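Side-chain contacts in telomere length regulator taz1 (Schizosaccharomyces pombe, PDB 4ZMI), which binds double-stranded telomeric DNA and regulates telomere length and function, represented here by its all-helical, TRF-family domain: residues Lys116-Thr119 and Leu120-Ile123; Ile101-Phe104 and Thr105-Asp109; Phe145-Leu148 and Val149-Phe153; Pro159-Ala163 and Ser164-Leu168. All blocks are in the same frame, centred on the assembly; numbering follows the deposited sequence.

Contact 1: Lys116-Thr119 and Leu120-Ile123; sequences KHLT and LRSI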
loop_
_atom_site.group_PDB
_atom_site.type_symbol
_atom_site.label_atom_id
_atom_site.label_comp_id
_atom_site.label_asym_id
_atom_site.label_seq_id
_atom_site.Cartn_x
_atom_site.Cartn_y
_atom_site.Cartn_z
ATOM N N LYS A 116 10.225 1.474 -6.446
ATOM C CA LYS A 116 10.263 1.277 -4.989
ATOM C C LYS A 116 8.884 0.952 -4.412
ATOM O O LYS A 116 8.765 0.208 -3.444
ATOM C CB LYS A 116 10.846 2.508 -4.282
ATOM C CG LYS A 116 12.357 2.634 -4.412
ATOM C CD LYS A 116 12.818 3.923 -3.733
ATOM C CE LYS A 116 14.322 4.088 -3.799
ATOM N NZ LYS A 116 14.771 5.383 -3.211
ATOM N N HIS A 117 7.850 1.512 -5.024
ATOM C CA HIS A 117 6.473 1.336 -4.581
ATOM C C HIS A 117 6.318 1.329 -3.055
ATOM O O HIS A 117 5.768 0.392 -2.480
ATOM C CB HIS A 117 5.883 0.082 -5.207
ATOM C CG HIS A 117 6.079 0.007 -6.693
ATOM N ND1 HIS A 117 5.497 0.910 -7.563
ATOM C CD2 HIS A 117 6.794 -0.848 -7.458
ATOM C CE1 HIS A 117 5.847 0.600 -8.804
ATOM N NE2 HIS A 117 6.633 -0.458 -8.768
ATOM N N LEU A 118 6.822 2.374 -2.409
ATOM C CA LEU A 118 6.737 2.480 -0.951
ATOM C C LEU A 118 5.310 2.372 -0.468
ATOM O O LEU A 118 5.067 1.761 0.556
ATOM C CB LEU A 118 7.343 3.792 -0.454
ATOM C CG LEU A 118 8.799 4.005 -0.843
ATOM C CD1 LEU A 118 9.250 5.378 -0.364
ATOM C CD2 LEU A 118 9.638 2.906 -0.241
ATOM N N THR A 119 4.358 2.944 -1.203
ATOM C CA THR A 119 2.975 2.979 -0.697
ATOM C C THR A 119 2.302 1.626 -0.818
ATOM O O THR A 119 1.561 1.207 0.064
ATOM C CB THR A 119 2.111 3.999 -1.425
ATOM O OG1 THR A 119 2.800 5.244 -1.480
ATOM C CG2 THR A 119 0.791 4.190 -0.708
ATOM N N LEU A 120 2.553 0.940 -1.924
ATOM C CA LEU A 120 2.026 -0.410 -2.083
ATOM C C LEU A 120 2.680 -1.312 -1.030
ATOM O O LEU A 120 2.018 -2.151 -0.410
ATOM C CB LEU A 120 2.305 -0.918 -3.494
ATOM C CG LEU A 120 1.422 -0.203 -4.501
ATOM C CD1 LEU A 120 1.772 -0.579 -5.945
ATOM C CD2 LEU A 120 -0.015 -0.535 -4.194
ATOM N N ARG A 121 3.977 -1.112 -0.798
ATOM C CA ARG A 121 4.643 -1.878 0.244
ATOM C C ARG A 121 3.927 -1.690 1.583
ATOM O O ARG A 121 3.657 -2.670 2.299
ATOM C CB ARG A 121 6.108 -1.491 0.367
ATOM C CG ARG A 121 6.929 -2.582 0.999
ATOM C CD ARG A 121 8.325 -2.111 1.292
ATOM N NE ARG A 121 8.917 -1.531 0.105
ATOM C CZ ARG A 121 10.086 -0.921 0.095
ATOM N NH1 ARG A 121 10.783 -0.838 1.214
ATOM N NH2 ARG A 121 10.550 -0.408 -1.031
ATOM N N SER A 122 3.592 -0.437 1.900
ATOM C CA SER A 122 2.899 -0.134 3.152
ATOM C C SER A 122 1.588 -0.874 3.199
ATOM O O SER A 122 1.261 -1.481 4.205
ATOM C CB SER A 122 2.627 1.375 3.261
ATOM O OG SER A 122 3.852 2.044 3.394
ATOM N N ILE A 123 0.817 -0.796 2.113
ATOM C CA ILE A 123 -0.518 -1.389 2.128
ATOM C C ILE A 123 -0.456 -2.900 2.278
ATOM O O ILE A 123 -1.179 -3.457 3.098
ATOM C CB ILE A 123 -1.334 -0.989 0.895
ATOM C CG1 ILE A 123 -1.483 0.525 0.866
ATOM C CG2 ILE A 123 -2.719 -1.632 0.911
ATOM C CD1 ILE A 123 -1.896 1.055 -0.481
HETATM O O HOH W 1 7.583 -2.052 -2.316
#
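Arg121 holds CG opposite its backbone N (chi1 -157°) and bends at chi3 (-52°), which carries its guanidinium back past Leu118 to the carbonyl of Lys116. This is the first turn of helix 118-130, with His117 at the N-cap. Arg121 NH2 donates to Lys116 O over 3.1 Å, and the carbonyl lies somewhat out of the guanidinium plane. Water 1 bridges the same two residues: it donates to Lys116 O at 2.8 Å and accepts from Arg121 NE, in the plane of the group. Lys116 O is therefore gripped twice. Leu118 runs alongside Arg121 and lays methyl CD2 over one guanidinium face, 3.5 Å from NH2. Arg121 NH1 reaches Phe166 O, and the Phe166 ring adds a cation-pi contact. A methionine in place of Arg121 would probably cost Lys116 O and Phe166 O the guanidinium N-H groups they accept from, and leave the Phe166 ring without its cation. The His117 ring is fixed from outside, through ND1 to Asp109 O and NE2 to Arg151 NE. The backbone carbonyl of His117 starts the helical bonding, accepting Arg121 N at 2.9 Å. Thr119 CG2 meets Ile123 CD1, one turn along from it, at 4.1 Å.

Contact 2: Ile101-Phe104 and Thr105-Asp109; sequences IQFF and TGLID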
loop_
_atom_site.group_PDB
_atom_site.type_symbol
_atom_site.label_atom_id
_atom_site.label_comp_id
_atom_site.label_asym_id
_atom_site.label_seq_id
_atom_site.Cartn_x
_atom_site.Cartn_y
_atom_site.Cartn_z
ATOM N N ILE A 101 -9.716 5.854 0.279
ATOM C CA ILE A 101 -8.534 6.719 0.292
ATOM C C ILE A 101 -7.251 5.890 0.096
ATOM O O ILE A 101 -6.356 6.251 -0.678
ATOM C CB ILE A 101 -8.438 7.509 1.623
ATOM C CG1 ILE A 101 -9.674 8.386 1.813
ATOM C CG2 ILE A 101 -7.187 8.364 1.657
ATOM C CD1 ILE A 101 -10.154 8.435 3.243
ATOM N N GLN A 102 -7.170 4.768 0.792
ATOM C CA GLN A 102 -5.998 3.913 0.688
ATOM C C GLN A 102 -5.831 3.361 -0.749
ATOM O O GLN A 102 -4.716 3.306 -1.276
ATOM C CB GLN A 102 -6.106 2.792 1.716
ATOM C CG GLN A 102 -4.978 1.794 1.704
ATOM C CD GLN A 102 -5.291 0.584 2.551
ATOM O OE1 GLN A 102 -6.161 -0.212 2.206
ATOM N NE2 GLN A 102 -4.598 0.448 3.679
ATOM N N PHE A 103 -6.949 2.981 -1.368
ATOM C CA PHE A 103 -6.985 2.511 -2.763
ATOM C C PHE A 103 -6.285 3.519 -3.652
ATOM O O PHE A 103 -5.357 3.182 -4.396
ATOM C CB PHE A 103 -8.436 2.372 -3.230
ATOM C CG PHE A 103 -8.643 1.365 -4.321
ATOM C CD1 PHE A 103 -9.422 0.241 -4.094
ATOM C CD2 PHE A 103 -8.076 1.545 -5.572
ATOM C CE1 PHE A 103 -9.619 -0.695 -5.091
ATOM C CE2 PHE A 103 -8.268 0.611 -6.573
ATOM C CZ PHE A 103 -9.040 -0.514 -6.331
ATOM N N PHE A 104 -6.730 4.769 -3.554
ATOM C CA PHE A 104 -6.129 5.854 -4.318
ATOM C C PHE A 104 -4.633 5.931 -4.080
ATOM O O PHE A 104 -3.863 6.061 -5.023
ATOM C CB PHE A 104 -6.771 7.207 -3.989
ATOM C CG PHE A 104 -6.033 8.375 -4.581
ATOM C CD1 PHE A 104 -6.226 8.729 -5.902
ATOM C CD2 PHE A 104 -5.120 9.086 -3.833
ATOM C CE1 PHE A 104 -5.540 9.788 -6.455
ATOM C CE2 PHE A 104 -4.425 10.135 -4.385
ATOM C CZ PHE A 104 -4.638 10.493 -5.689
ATOM N N THR A 105 -4.226 5.851 -2.816
ATOM C CA THR A 105 -2.813 5.973 -2.494
ATOM C C THR A 105 -2.040 4.775 -3.044
ATOM O O THR A 105 -0.892 4.909 -3.449
ATOM C CB THR A 105 -2.571 6.173 -0.987
ATOM O OG1 THR A 105 -3.109 5.069 -0.249
ATOM C CG2 THR A 105 -3.247 7.459 -0.526
ATOM N N GLY A 106 -2.680 3.611 -3.072
ATOM C CA GLY A 106 -2.100 2.451 -3.723
ATOM C C GLY A 106 -1.947 2.618 -5.237
ATOM O O GLY A 106 -0.835 2.503 -5.749
ATOM N N LEU A 107 -3.055 2.912 -5.930
ATOM C CA LEU A 107 -3.111 2.999 -7.402
ATOM C C LEU A 107 -2.066 3.933 -8.000
ATOM O O LEU A 107 -1.364 3.556 -8.919
ATOM C CB LEU A 107 -4.476 3.506 -7.846
ATOM C CG LEU A 107 -5.442 2.737 -8.744
ATOM C CD1 LEU A 107 -6.345 3.765 -9.466
ATOM C CD2 LEU A 107 -4.748 1.808 -9.721
ATOM N N ILE A 108 -1.966 5.154 -7.487
ATOM C CA ILE A 108 -1.053 6.144 -8.065
ATOM C C ILE A 108 0.411 5.823 -7.792
ATOM O O ILE A 108 1.304 6.415 -8.407
ATOM C CB ILE A 108 -1.311 7.578 -7.533
ATOM C CG1 ILE A 108 -0.899 7.714 -6.068
ATOM C CG2 ILE A 108 -2.761 7.984 -7.690
ATOM C CD1 ILE A 108 -1.099 9.103 -5.535
ATOM N N ASP A 109 0.651 4.933 -6.830
ATOM C CA ASP A 109 2.001 4.497 -6.491
ATOM C C ASP A 109 2.520 3.592 -7.610
ATOM O O ASP A 109 3.721 3.349 -7.709
ATOM C CB ASP A 109 2.016 3.768 -5.132
ATOM C CG ASP A 109 3.424 3.553 -4.582
ATOM O OD1 ASP A 109 4.299 4.408 -4.810
ATOM O OD2 ASP A 109 3.654 2.523 -3.909
#
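Phe104 and Ile108 make a CH-pi contact four residues apart, buried near the middle of the domain, in the last part of helix 95-107 and the residues that follow. Methyl CG2 of Ile108 sits over one face of the Phe104 ring, 3.9 Å from its centroid. It stands nearer the rim than the centre, 3.5 Å from CE1. Ile108 CD1 reaches the same ring at CE2, 3.7 Å away. Both branches of Ile108 therefore lie on the same face, over the CE1-CZ-CE2 end of the ring. The backbone supports the pair, since Ile108 N donates almost straight to Phe104 O. An alanine in place of Phe104 would probably open a gap beside Ile108 and leave its CG2 methyl without the ring face it rests on. The polar part of the contact lies at Thr105. Its OG1 stands between the backbone N and carbonyl carbon (chi1 59°), which lets it fold back and donate to Gln102 O at 2.6 Å. Gly106 N donates to the same carbonyl at 2.7 Å, so Gln102 O is held by two donors. Thr105 OG1 is also hydrogen-bonded to Thr75. On another side, Phe103 turns the edge of its ring to Leu107, with CE2 4.1 Å from CG. Helices surround these residues. Helix 52-68 and helix 5-35 cover Phe104, and Phe61 meets its ring edge-to-face. Phe103 touches helix 5-35 and helix 214-229, while Gln102 and Thr105 touch helix 118-130.

Contact 3: Phe145-Leu148 and Val149-Phe153; sequences FEEL and VIRYF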
loop_
_atom_site.group_PDB
_atom_site.type_symbol
_atom_site.label_atom_id
_atom_site.label_comp_id
_atom_site.label_asym_id
_atom_site.label_seq_id
_atom_site.Cartn_x
_atom_site.Cartn_y
_atom_site.Cartn_z
ATOM N N PHE A 145 3.520 -9.249 -2.248
ATOM C CA PHE A 145 4.713 -8.827 -1.511
ATOM C C PHE A 145 5.985 -9.313 -2.192
ATOM O O PHE A 145 6.951 -8.563 -2.321
ATOM C CB PHE A 145 4.681 -9.261 -0.038
ATOM C CG PHE A 145 5.838 -8.728 0.766
ATOM C CD1 PHE A 145 5.761 -7.481 1.380
ATOM C CD2 PHE A 145 7.013 -9.447 0.880
ATOM C CE1 PHE A 145 6.827 -6.984 2.106
ATOM C CE2 PHE A 145 8.086 -8.948 1.592
ATOM C CZ PHE A 145 7.995 -7.721 2.210
ATOM N N GLU A 146 5.990 -10.564 -2.644
ATOM C CA GLU A 146 7.169 -11.081 -3.347
ATOM C C GLU A 146 7.439 -10.346 -4.641
ATOM O O GLU A 146 8.588 -10.113 -4.981
ATOM C CB GLU A 146 7.076 -12.580 -3.611
ATOM C CG GLU A 146 8.423 -13.244 -3.823
ATOM C CD GLU A 146 8.773 -13.437 -5.283
ATOM O OE1 GLU A 146 7.929 -13.121 -6.155
ATOM O OE2 GLU A 146 9.896 -13.915 -5.556
ATOM N N GLU A 147 6.385 -9.959 -5.348
ATOM C CA GLU A 147 6.537 -9.140 -6.547
ATOM C C GLU A 147 7.170 -7.766 -6.280
ATOM O O GLU A 147 8.077 -7.344 -7.010
ATOM C CB GLU A 147 5.201 -8.963 -7.262
ATOM C CG GLU A 147 5.345 -8.235 -8.585
ATOM C CD GLU A 147 6.041 -9.084 -9.656
ATOM O OE1 GLU A 147 5.958 -10.325 -9.569
ATOM O OE2 GLU A 147 6.663 -8.510 -10.583
ATOM N N LEU A 148 6.694 -7.072 -5.241
ATOM C CA LEU A 148 7.277 -5.790 -4.873
ATOM C C LEU A 148 8.744 -6.008 -4.554
ATOM O O LEU A 148 9.582 -5.176 -4.863
ATOM C CB LEU A 148 6.564 -5.180 -3.656
ATOM C CG LEU A 148 5.084 -4.918 -3.903
ATOM C CD1 LEU A 148 4.392 -4.481 -2.613
ATOM C CD2 LEU A 148 4.976 -3.846 -4.982
ATOM N N VAL A 149 9.063 -7.149 -3.953
ATOM C CA VAL A 149 10.462 -7.435 -3.634
ATOM C C VAL A 149 11.294 -7.561 -4.918
ATOM O O VAL A 149 12.386 -6.976 -5.009
ATOM C CB VAL A 149 10.616 -8.659 -2.711
ATOM C CG1 VAL A 149 12.078 -8.996 -2.493
ATOM C CG2 VAL A 149 9.948 -8.364 -1.378
ATOM N N ILE A 150 10.757 -8.271 -5.915
ATOM C CA ILE A 150 11.432 -8.414 -7.205
ATOM C C ILE A 150 11.627 -7.046 -7.838
ATOM O O ILE A 150 12.733 -6.699 -8.261
ATOM C CB ILE A 150 10.620 -9.245 -8.219
ATOM C CG1 ILE A 150 10.098 -10.529 -7.598
ATOM C CG2 ILE A 150 11.484 -9.569 -9.409
ATOM C CD1 ILE A 150 11.180 -11.484 -7.216
ATOM N N ARG A 151 10.538 -6.282 -7.902
ATOM C CA ARG A 151 10.554 -4.968 -8.531
ATOM C C ARG A 151 11.617 -4.083 -7.900
ATOM O O ARG A 151 12.382 -3.432 -8.608
ATOM C CB ARG A 151 9.157 -4.315 -8.507
ATOM C CG ARG A 151 8.162 -5.056 -9.434
ATOM C CD ARG A 151 6.823 -4.339 -9.601
ATOM N NE ARG A 151 6.949 -3.077 -10.320
ATOM C CZ ARG A 151 7.031 -2.986 -11.646
ATOM N NH1 ARG A 151 7.018 -4.091 -12.403
ATOM N NH2 ARG A 151 7.150 -1.793 -12.225
ATOM N N TYR A 152 11.710 -4.097 -6.576
ATOM C CA TYR A 152 12.725 -3.278 -5.927
ATOM C C TYR A 152 14.128 -3.721 -6.317
ATOM O O TYR A 152 14.895 -2.936 -6.875
ATOM C CB TYR A 152 12.620 -3.307 -4.410
ATOM C CG TYR A 152 13.652 -2.420 -3.775
ATOM C CD1 TYR A 152 13.385 -1.085 -3.551
ATOM C CD2 TYR A 152 14.889 -2.910 -3.404
ATOM C CE1 TYR A 152 14.319 -0.258 -2.971
ATOM C CE2 TYR A 152 15.838 -2.090 -2.825
ATOM C CZ TYR A 152 15.544 -0.760 -2.616
ATOM O OH TYR A 152 16.461 0.090 -2.038
ATOM N N PHE A 153 14.465 -4.970 -5.995
ATOM C CA PHE A 153 15.835 -5.458 -6.163
ATOM C C PHE A 153 16.170 -5.822 -7.578
ATOM O O PHE A 153 17.252 -6.327 -7.832
ATOM C CB PHE A 153 16.099 -6.688 -5.320
ATOM C CG PHE A 153 16.003 -6.441 -3.869
ATOM C CD1 PHE A 153 15.017 -7.055 -3.111
ATOM C CD2 PHE A 153 16.887 -5.584 -3.251
ATOM C CE1 PHE A 153 14.918 -6.817 -1.753
ATOM C CE2 PHE A 153 16.794 -5.342 -1.891
ATOM C CZ PHE A 153 15.804 -5.960 -1.142
HETATM O O HOH W 2 6.450 -6.439 -12.146
#
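Phe145 meets Val149 one turn along helix 137-154, where methyl CG2 comes obliquely to the ring, 3.6 Å from CE2. The other methyl of Val149, CG1, lies in the plane of the Phe153 ring, at its edge. Tyr152 CD2 stands 3.3 Å above one face of that Phe153 ring, toward the rim. The flat charged groups sit on another side of the helix. The Glu147 carboxylate and the Arg151 guanidinium are nearly coplanar, their planes 30° apart, but they do not touch. Glu147 OE2 and Arg151 NH1 remain 4.8 Å apart. Water 2 lies between them and donates to OE2 at 2.6 Å; its approach to NH1 is too short to be trusted in detail. Each charge has another partner: OE2 accepts from Ala212 N, and Arg151 NE is bonded to the ring of His117. Glu146 also folds along the helix. A bend at chi2 (-98°) lays its carboxylate across Ile150, with OE2 3.2 Å from CD1. This side chain lies about 4 Å from a bound cobalt ion at its nearest atom. Four successive backbone bonds, from Val149 N to Tyr152 N, keep these neighbours in step. The chemistry is mixed: apolar contact at Phe145, a carboxylate resting on a methyl at Ile150, and opposite charges near each other but apart at Glu147 and Arg151, with a water probably between them. Their attraction is probably weaker than in direct contact.

Contact 4: Pro159-Ala163 and Ser164-Leu168; sequences PSIDA and SEFIL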
loop_
_atom_site.group_PDB
_atom_site.type_symbol
_atom_site.label_atom_id
_atom_site.label_comp_id
_atom_site.label_asym_id
_atom_site.label_seq_id
_atom_site.Cartn_x
_atom_site.Cartn_y
_atom_site.Cartn_z
ATOM N N PRO A 159 19.286 1.062 -4.050
ATOM C CA PRO A 159 20.364 0.595 -3.171
ATOM C C PRO A 159 20.020 -0.701 -2.448
ATOM O O PRO A 159 18.858 -0.957 -2.125
ATOM C CB PRO A 159 20.521 1.742 -2.176
ATOM C CG PRO A 159 19.173 2.341 -2.113
ATOM C CD PRO A 159 18.660 2.284 -3.530
ATOM N N SER A 160 21.044 -1.519 -2.228
ATOM C CA SER A 160 20.913 -2.730 -1.446
ATOM C C SER A 160 20.454 -2.333 -0.049
ATOM O O SER A 160 21.011 -1.416 0.558
ATOM C CB SER A 160 22.260 -3.454 -1.376
ATOM O OG SER A 160 22.112 -4.781 -0.900
ATOM N N ILE A 161 19.416 -2.995 0.445
ATOM C CA ILE A 161 18.944 -2.743 1.790
ATOM C C ILE A 161 18.531 -4.055 2.455
ATOM O O ILE A 161 18.111 -4.988 1.778
ATOM C CB ILE A 161 17.805 -1.704 1.813
ATOM C CG1 ILE A 161 16.664 -2.106 0.883
ATOM C CG2 ILE A 161 18.289 -0.310 1.433
ATOM C CD1 ILE A 161 15.477 -1.180 1.052
ATOM N N ASP A 162 18.683 -4.117 3.781
ATOM C CA ASP A 162 18.345 -5.279 4.611
ATOM C C ASP A 162 16.862 -5.509 4.635
ATOM O O ASP A 162 16.096 -4.606 4.366
ATOM C CB ASP A 162 18.745 -5.011 6.065
ATOM C CG ASP A 162 20.219 -5.035 6.256
ATOM O OD1 ASP A 162 20.919 -5.399 5.294
ATOM O OD2 ASP A 162 20.683 -4.714 7.362
ATOM N N ALA A 163 16.449 -6.699 5.026
ATOM C CA ALA A 163 15.031 -6.978 5.127
ATOM C C ALA A 163 14.335 -6.045 6.136
ATOM O O ALA A 163 13.182 -5.651 5.940
ATOM C CB ALA A 163 14.824 -8.441 5.490
ATOM N N SER A 164 15.057 -5.684 7.197
ATOM C CA SER A 164 14.539 -4.834 8.286
ATOM C C SER A 164 14.204 -3.459 7.804
ATOM O O SER A 164 13.160 -2.899 8.133
ATOM C CB SER A 164 15.592 -4.659 9.385
ATOM O OG SER A 164 15.662 -5.809 10.202
ATOM N N GLU A 165 15.135 -2.910 7.042
ATOM C CA GLU A 165 15.011 -1.564 6.520
ATOM C C GLU A 165 13.923 -1.589 5.438
ATOM O O GLU A 165 13.081 -0.708 5.383
ATOM C CB GLU A 165 16.379 -1.099 6.018
ATOM C CG GLU A 165 16.475 0.329 5.536
ATOM C CD GLU A 165 17.925 0.809 5.472
ATOM O OE1 GLU A 165 18.792 0.043 4.977
ATOM O OE2 GLU A 165 18.197 1.939 5.946
ATOM N N PHE A 166 13.903 -2.641 4.626
ATOM C CA PHE A 166 12.889 -2.803 3.576
ATOM C C PHE A 166 11.468 -2.782 4.167
ATOM O O PHE A 166 10.568 -2.176 3.620
ATOM C CB PHE A 166 13.138 -4.127 2.833
ATOM C CG PHE A 166 12.299 -4.301 1.607
ATOM C CD1 PHE A 166 12.767 -3.882 0.366
ATOM C CD2 PHE A 166 11.047 -4.877 1.689
ATOM C CE1 PHE A 166 12.008 -4.033 -0.764
ATOM C CE2 PHE A 166 10.283 -5.028 0.553
ATOM C CZ PHE A 166 10.763 -4.610 -0.667
ATOM N N ILE A 167 11.289 -3.441 5.302
ATOM C CA ILE A 167 9.998 -3.530 5.965
ATOM C C ILE A 167 9.631 -2.270 6.762
ATOM O O ILE A 167 8.571 -1.691 6.559
ATOM C CB ILE A 167 9.990 -4.736 6.917
ATOM C CG1 ILE A 167 10.013 -6.046 6.092
ATOM C CG2 ILE A 167 8.809 -4.643 7.903
ATOM C CD1 ILE A 167 10.421 -7.253 6.898
ATOM N N LEU A 168 10.512 -1.846 7.660
ATOM C CA LEU A 168 10.201 -0.766 8.599
ATOM C C LEU A 168 10.163 0.651 8.002
ATOM O O LEU A 168 9.453 1.524 8.497
ATOM C CB LEU A 168 11.196 -0.800 9.754
ATOM C CG LEU A 168 11.114 -2.064 10.592
ATOM C CD1 LEU A 168 12.365 -2.182 11.473
ATOM C CD2 LEU A 168 9.823 -2.062 11.443
#
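Asp162 O accepts the backbone N-H of Phe166 at 3.0 Å, in a nearly straight bond (162°) that opens helix 163-168. Asp162 is the N-cap residue, but its carboxylate makes no capping bond. Ala163 O continues the pattern by taking Ile167 N, also at 3.0 Å. An apolar pair also spans the start of the helix. Ile161, just before the cap, reaches over to Phe166 in the first turn, the spacing of a hydrophobic staple. CG1 of Ile161 stands between its backbone N and carbonyl carbon (chi1 54°), which directs CD1 to the phenylalanine. CD1 lies 3.9 Å from Phe166 CD1, and the two side chains cross at about a right angle. The other branch of Ile161 points its methyl CG2 at the carboxylate of Glu165, 3.6 Å from OE1. This is a plain van der Waals touch. Glu165 OE1 and Asp162 OD2, like charges, are 5.6 Å apart and not in contact. At the far end of the segment, Leu168 belongs to the magnesium site, together with Leu171 and Tyr173. Neighbouring helices cover part of this short helix. Phe166 touches Phe145 and Val149 of helix 137-154 and Ile200 of helix 192-203. Ala163 rests on helix 192-203 as well, while Ser164, Ile167 and Leu168 lean on Leu176 of helix 176-182.

In the fold
From the N terminus the order is contact 2, contact 1, contact 3, contact 4. All four are local and follow in series, so none encloses or crosses another. The connections come from the fold. Asp109, at the end of contact 2, binds Leu120 N of contact 1, closing the loop between helix 95-107 and helix 118-130. Contact 1 also touches contacts 3 and 4, and so joins helices 118-130, 137-154 and 163-168. Tyr152 OH of contact 3 bonds Pro159 O of contact 4, holding down the loop between their helices. Contact 2 touches neither of these; its nearest atoms are about 7 Å from contact 3 and about 11 Å from contact 4.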